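Local structure of beta-galactosidase (Streptococcus pneumoniae, 4CU9) at residues S115-Y120 against H124-P129. The protein is a cell-surface beta-galactosidase of the pneumococcus, represented here by a carbohydrate-binding module that probably binds galactose-containing glycans. Numbering follows the deposited sequence.
With EDO (1,2-ethanediol), chain D.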
ATOM      1  N   SER A 115       4.616  -2.048  -9.173  1.00  9.91           N
ATOM      2  CA  SER A 115       3.168  -2.313  -8.974  1.00  9.79           C
ATOM      3  C   SER A 115       2.823  -3.789  -8.910  1.00  9.66           C
ATOM      4  O   SER A 115       1.690  -4.161  -8.574  1.00  9.29           O
ATOM      5  CB  SER A 115       2.353  -1.683 -10.094  1.00 10.08           C
ATOM      6  OG  SER A 115       2.485  -2.454 -11.279  1.00  9.98           O
ATOM      7  N   ASN A 116       3.786  -4.645  -9.238  1.00  9.62           N
ATOM      8  CA  ASN A 116       3.545  -6.064  -9.313  1.00  9.80           C
ATOM      9  C   ASN A 116       4.807  -6.839  -8.940  1.00 10.56           C
ATOM     10  O   ASN A 116       5.243  -7.739  -9.664  1.00  9.85           O
ATOM     11  CB  ASN A 116       3.071  -6.441 -10.713  1.00 10.79           C
ATOM     12  CG  ASN A 116       1.600  -6.279 -10.885  1.00 10.98           C
ATOM     13  OD1 ASN A 116       0.838  -7.021 -10.320  1.00 11.06           O
ATOM     14  ND2 ASN A 116       1.184  -5.286 -11.673  1.00 12.33           N
ATOM     15  N   TYR A 117       5.364  -6.528  -7.764  1.00 10.45           N
ATOM     16  CA  TYR A 117       6.632  -7.131  -7.416  1.00 10.84           C
ATOM     17  C   TYR A 117       6.513  -8.611  -7.198  1.00 12.25           C
ATOM     18  O   TYR A 117       7.481  -9.332  -7.442  1.00 11.91           O
ATOM     19  CB  TYR A 117       7.347  -6.432  -6.265  1.00 10.73           C
ATOM     20  CG  TYR A 117       6.756  -6.563  -4.899  1.00 10.30           C
ATOM     21  CD1 TYR A 117       6.761  -7.787  -4.212  1.00 10.00           C
ATOM     22  CD2 TYR A 117       6.202  -5.463  -4.283  1.00 10.54           C
ATOM     23  CE1 TYR A 117       6.226  -7.896  -2.925  1.00 10.36           C
ATOM     24  CE2 TYR A 117       5.664  -5.570  -3.017  1.00 10.49           C
ATOM     25  CZ  TYR A 117       5.683  -6.781  -2.339  1.00 10.35           C
ATOM     26  OH  TYR A 117       5.134  -6.856  -1.081  1.00  9.83           O
ATOM     27  N   GLN A 118       5.349  -9.092  -6.753  1.00 13.01           N
ATOM     28  CA  GLN A 118       5.263 -10.520  -6.430  1.00 15.52           C
ATOM     29  C   GLN A 118       5.426 -11.411  -7.648  1.00 16.58           C
ATOM     30  O   GLN A 118       6.196 -12.382  -7.610  1.00 18.81           O
ATOM     31  CB  GLN A 118       3.986 -10.879  -5.691  1.00 17.68           C
ATOM     32  CG  GLN A 118       4.115 -12.215  -5.010  1.00 21.04           C
ATOM     33  CD  GLN A 118       3.195 -12.338  -3.831  1.00 24.30           C
ATOM     34  OE1 GLN A 118       1.987 -12.378  -3.990  1.00 27.72           O
ATOM     35  NE2 GLN A 118       3.760 -12.385  -2.655  1.00 25.02           N
ATOM     36  N   ALA A 119       4.731 -11.061  -8.725  1.00 16.14           N
ATOM     37  CA  ALA A 119       4.719 -11.827  -9.980  1.00 16.52           C
ATOM     38  C   ALA A 119       5.926 -11.512 -10.846  1.00 16.89           C
ATOM     39  O   ALA A 119       6.484 -12.391 -11.500  1.00 15.07           O
ATOM     40  CB  ALA A 119       3.466 -11.520 -10.768  1.00 17.29           C
ATOM     41  N   TYR A 120       6.336 -10.255 -10.841  1.00 16.11           N
ATOM     42  CA  TYR A 120       7.278  -9.806 -11.844  1.00 17.68           C
ATOM     43  C   TYR A 120       8.650  -9.468 -11.339  1.00 15.49           C
ATOM     44  O   TYR A 120       9.568  -9.285 -12.134  1.00 16.11           O
ATOM     45  CB  TYR A 120       6.697  -8.613 -12.570  1.00 19.81           C
ATOM     46  CG  TYR A 120       5.520  -8.987 -13.423  1.00 23.60           C
ATOM     47  CD1 TYR A 120       5.569 -10.080 -14.306  1.00 27.70           C
ATOM     48  CD2 TYR A 120       4.354  -8.263 -13.350  1.00 25.73           C
ATOM     49  CE1 TYR A 120       4.474 -10.406 -15.098  1.00 29.53           C
ATOM     50  CE2 TYR A 120       3.261  -8.588 -14.116  1.00 28.34           C
ATOM     51  CZ  TYR A 120       3.322  -9.644 -14.992  1.00 29.94           C
ATOM     52  OH  TYR A 120       2.204  -9.918 -15.736  1.00 30.55           O
ATOM     53  N   HIS A 124      13.058  -9.413  -5.489  1.00  9.63           N
ATOM     54  CA  HIS A 124      13.207  -8.158  -4.755  1.00  9.58           C
ATOM     55  C   HIS A 124      13.024  -8.419  -3.237  1.00  9.31           C
ATOM     56  O   HIS A 124      12.155  -9.194  -2.829  1.00  9.59           O
ATOM     57  CB  HIS A 124      12.207  -7.112  -5.233  1.00  9.96           C
ATOM     58  CG  HIS A 124      12.520  -5.724  -4.754  1.00 10.53           C
ATOM     59  ND1 HIS A 124      12.165  -5.248  -3.510  1.00 10.94           N
ATOM     60  CD2 HIS A 124      13.264  -4.745  -5.330  1.00 10.66           C
ATOM     61  CE1 HIS A 124      12.616  -4.010  -3.373  1.00 10.90           C
ATOM     62  NE2 HIS A 124      13.291  -3.688  -4.464  1.00 10.63           N
ATOM     63  N   PRO A 125      13.826  -7.780  -2.393  1.00  9.23           N
ATOM     64  CA  PRO A 125      13.677  -8.062  -0.932  1.00  9.63           C
ATOM     65  C   PRO A 125      12.309  -7.752  -0.311  1.00  9.50           C
ATOM     66  O   PRO A 125      11.980  -8.297   0.720  1.00  9.54           O
ATOM     67  CB  PRO A 125      14.822  -7.258  -0.298  1.00 10.05           C
ATOM     68  CG  PRO A 125      15.203  -6.250  -1.318  1.00 10.44           C
ATOM     69  CD  PRO A 125      14.944  -6.868  -2.655  1.00 10.30           C
ATOM     70  N   PHE A 126      11.498  -6.915  -0.972  1.00  9.71           N
ATOM     71  CA  PHE A 126      10.142  -6.648  -0.555  1.00  9.78           C
ATOM     72  C   PHE A 126       9.302  -7.922  -0.542  1.00  9.68           C
ATOM     73  O   PHE A 126       8.364  -8.024   0.241  1.00  9.35           O
ATOM     74  CB  PHE A 126       9.461  -5.602  -1.440  1.00  9.35           C
ATOM     75  CG  PHE A 126       9.827  -4.195  -1.107  1.00  9.31           C
ATOM     76  CD1 PHE A 126      10.907  -3.877  -0.280  1.00  9.52           C
ATOM     77  CD2 PHE A 126       9.090  -3.183  -1.632  1.00  9.23           C
ATOM     78  CE1 PHE A 126      11.194  -2.550   0.016  1.00  9.71           C
ATOM     79  CE2 PHE A 126       9.384  -1.865  -1.375  1.00  9.05           C
ATOM     80  CZ  PHE A 126      10.414  -1.541  -0.526  1.00  9.84           C
ATOM     81  N   ASN A 127       9.692  -8.919  -1.315  1.00  9.83           N
ATOM     82  CA  ASN A 127       8.914 -10.108  -1.433  1.00 10.70           C
ATOM     83  C   ASN A 127       9.201 -11.157  -0.354  1.00 11.57           C
ATOM     84  O   ASN A 127       8.523 -12.181  -0.300  1.00 11.72           O
ATOM     85  CB  ASN A 127       9.078 -10.683  -2.840  1.00 11.33           C
ATOM     86  CG  ASN A 127       7.979 -11.645  -3.216  1.00 11.08           C
ATOM     87  OD1 ASN A 127       6.813 -11.419  -2.923  1.00 10.92           O
ATOM     88  ND2 ASN A 127       8.347 -12.738  -3.875  1.00 11.60           N
ATOM     89  N   ASN A 128      10.126 -10.871   0.557  1.00 11.26           N
ATOM     90  CA  ASN A 128      10.444 -11.764   1.625  1.00 11.78           C
ATOM     91  C   ASN A 128       9.763 -11.278   2.911  1.00 12.15           C
ATOM     92  O   ASN A 128      10.109 -10.219   3.410  1.00 11.71           O
ATOM     93  CB  ASN A 128      11.963 -11.819   1.813  1.00 12.53           C
ATOM     94  CG  ASN A 128      12.372 -12.694   3.013  1.00 13.93           C
ATOM     95  OD1 ASN A 128      11.536 -13.222   3.723  1.00 14.14           O
ATOM     96  ND2 ASN A 128      13.649 -12.813   3.229  1.00 16.06           N
ATOM     97  N   PRO A 129       8.793 -12.039   3.445  1.00 13.14           N
ATOM     98  CA  PRO A 129       8.024 -11.562   4.596  1.00 14.61           C
ATOM     99  C   PRO A 129       8.875 -11.239   5.827  1.00 14.71           C
ATOM    100  O   PRO A 129       8.448 -10.446   6.682  1.00 15.11           O
ATOM    101  CB  PRO A 129       7.131 -12.763   4.952  1.00 14.74           C
ATOM    102  CG  PRO A 129       7.101 -13.604   3.738  1.00 15.00           C
ATOM    103  CD  PRO A 129       8.360 -13.382   3.002  1.00 13.75           C
TER
HETATM  104  C1  EDO D3000       5.129 -10.370   0.261  1.00 12.23           C
HETATM  105  O1  EDO D3000       4.464  -9.120  -0.016  1.00 12.15           O
HETATM  106  C2  EDO D3000       6.068 -10.362   1.475  1.00 12.17           C
HETATM  107  O2  EDO D3000       5.309 -10.433   2.679  1.00 12.23           O
HETATM  108  O   HOH W   1       6.022 -13.628  -0.898  1.00 16.67           O
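Tyr-117 packs its ring against Phe-126 and Asn-127 where one helical turn, 117-120, folds back against the 3-10 segment 125-127 in a long loop of this beta-sandwich carbohydrate-binding module. The CB of Phe-126 sits almost centrally over one face of the tyrosine ring, 4.0 Å from its centroid and almost along the ring normal, a CH-pi contact; the phenyl group beyond it leads away from the helix. At the edge of the same ring, in its plane, Asn-127 OD1 approaches CE1 to 3.6 Å, with the amide turned 70° from the ring.

That oxygen is also the acceptor for the direct side-chain bond across the contact. Gln-118 NE2 donates to Asn-127 OD1 over 3.2 Å, with an N-H...O angle of 154°; it arrives in the carbonyl plane, and the two amides are steeply inclined to each other. The asparagine CG stands opposite its backbone N (chi1 -161°), which brings OD1 round to the helix, while ND2 is held by the carbonyl of Ser-122. Water 1 adds a second bridge, donating to Asn-127 O at 3.0 Å and weakly accepting from Gln-118 NE2.

Further out, Phe-126 N donates to His-124 ND1 at 3.1 Å, and Asn-127 N bonds to His-124 O, fixing the 3-10 turn. The phenyl ring packs with Phe-20 and Phe-108 and meets Trp-132 edge-to-face, joining the loop to the sandwich. A 1,2-ethanediol, probably from the crystallisation liquor and also bonded to Arg-162, meets the tyrosine hydroxyl: its O1 is hydrogen-bonded to Tyr-117 OH at 2.6 Å.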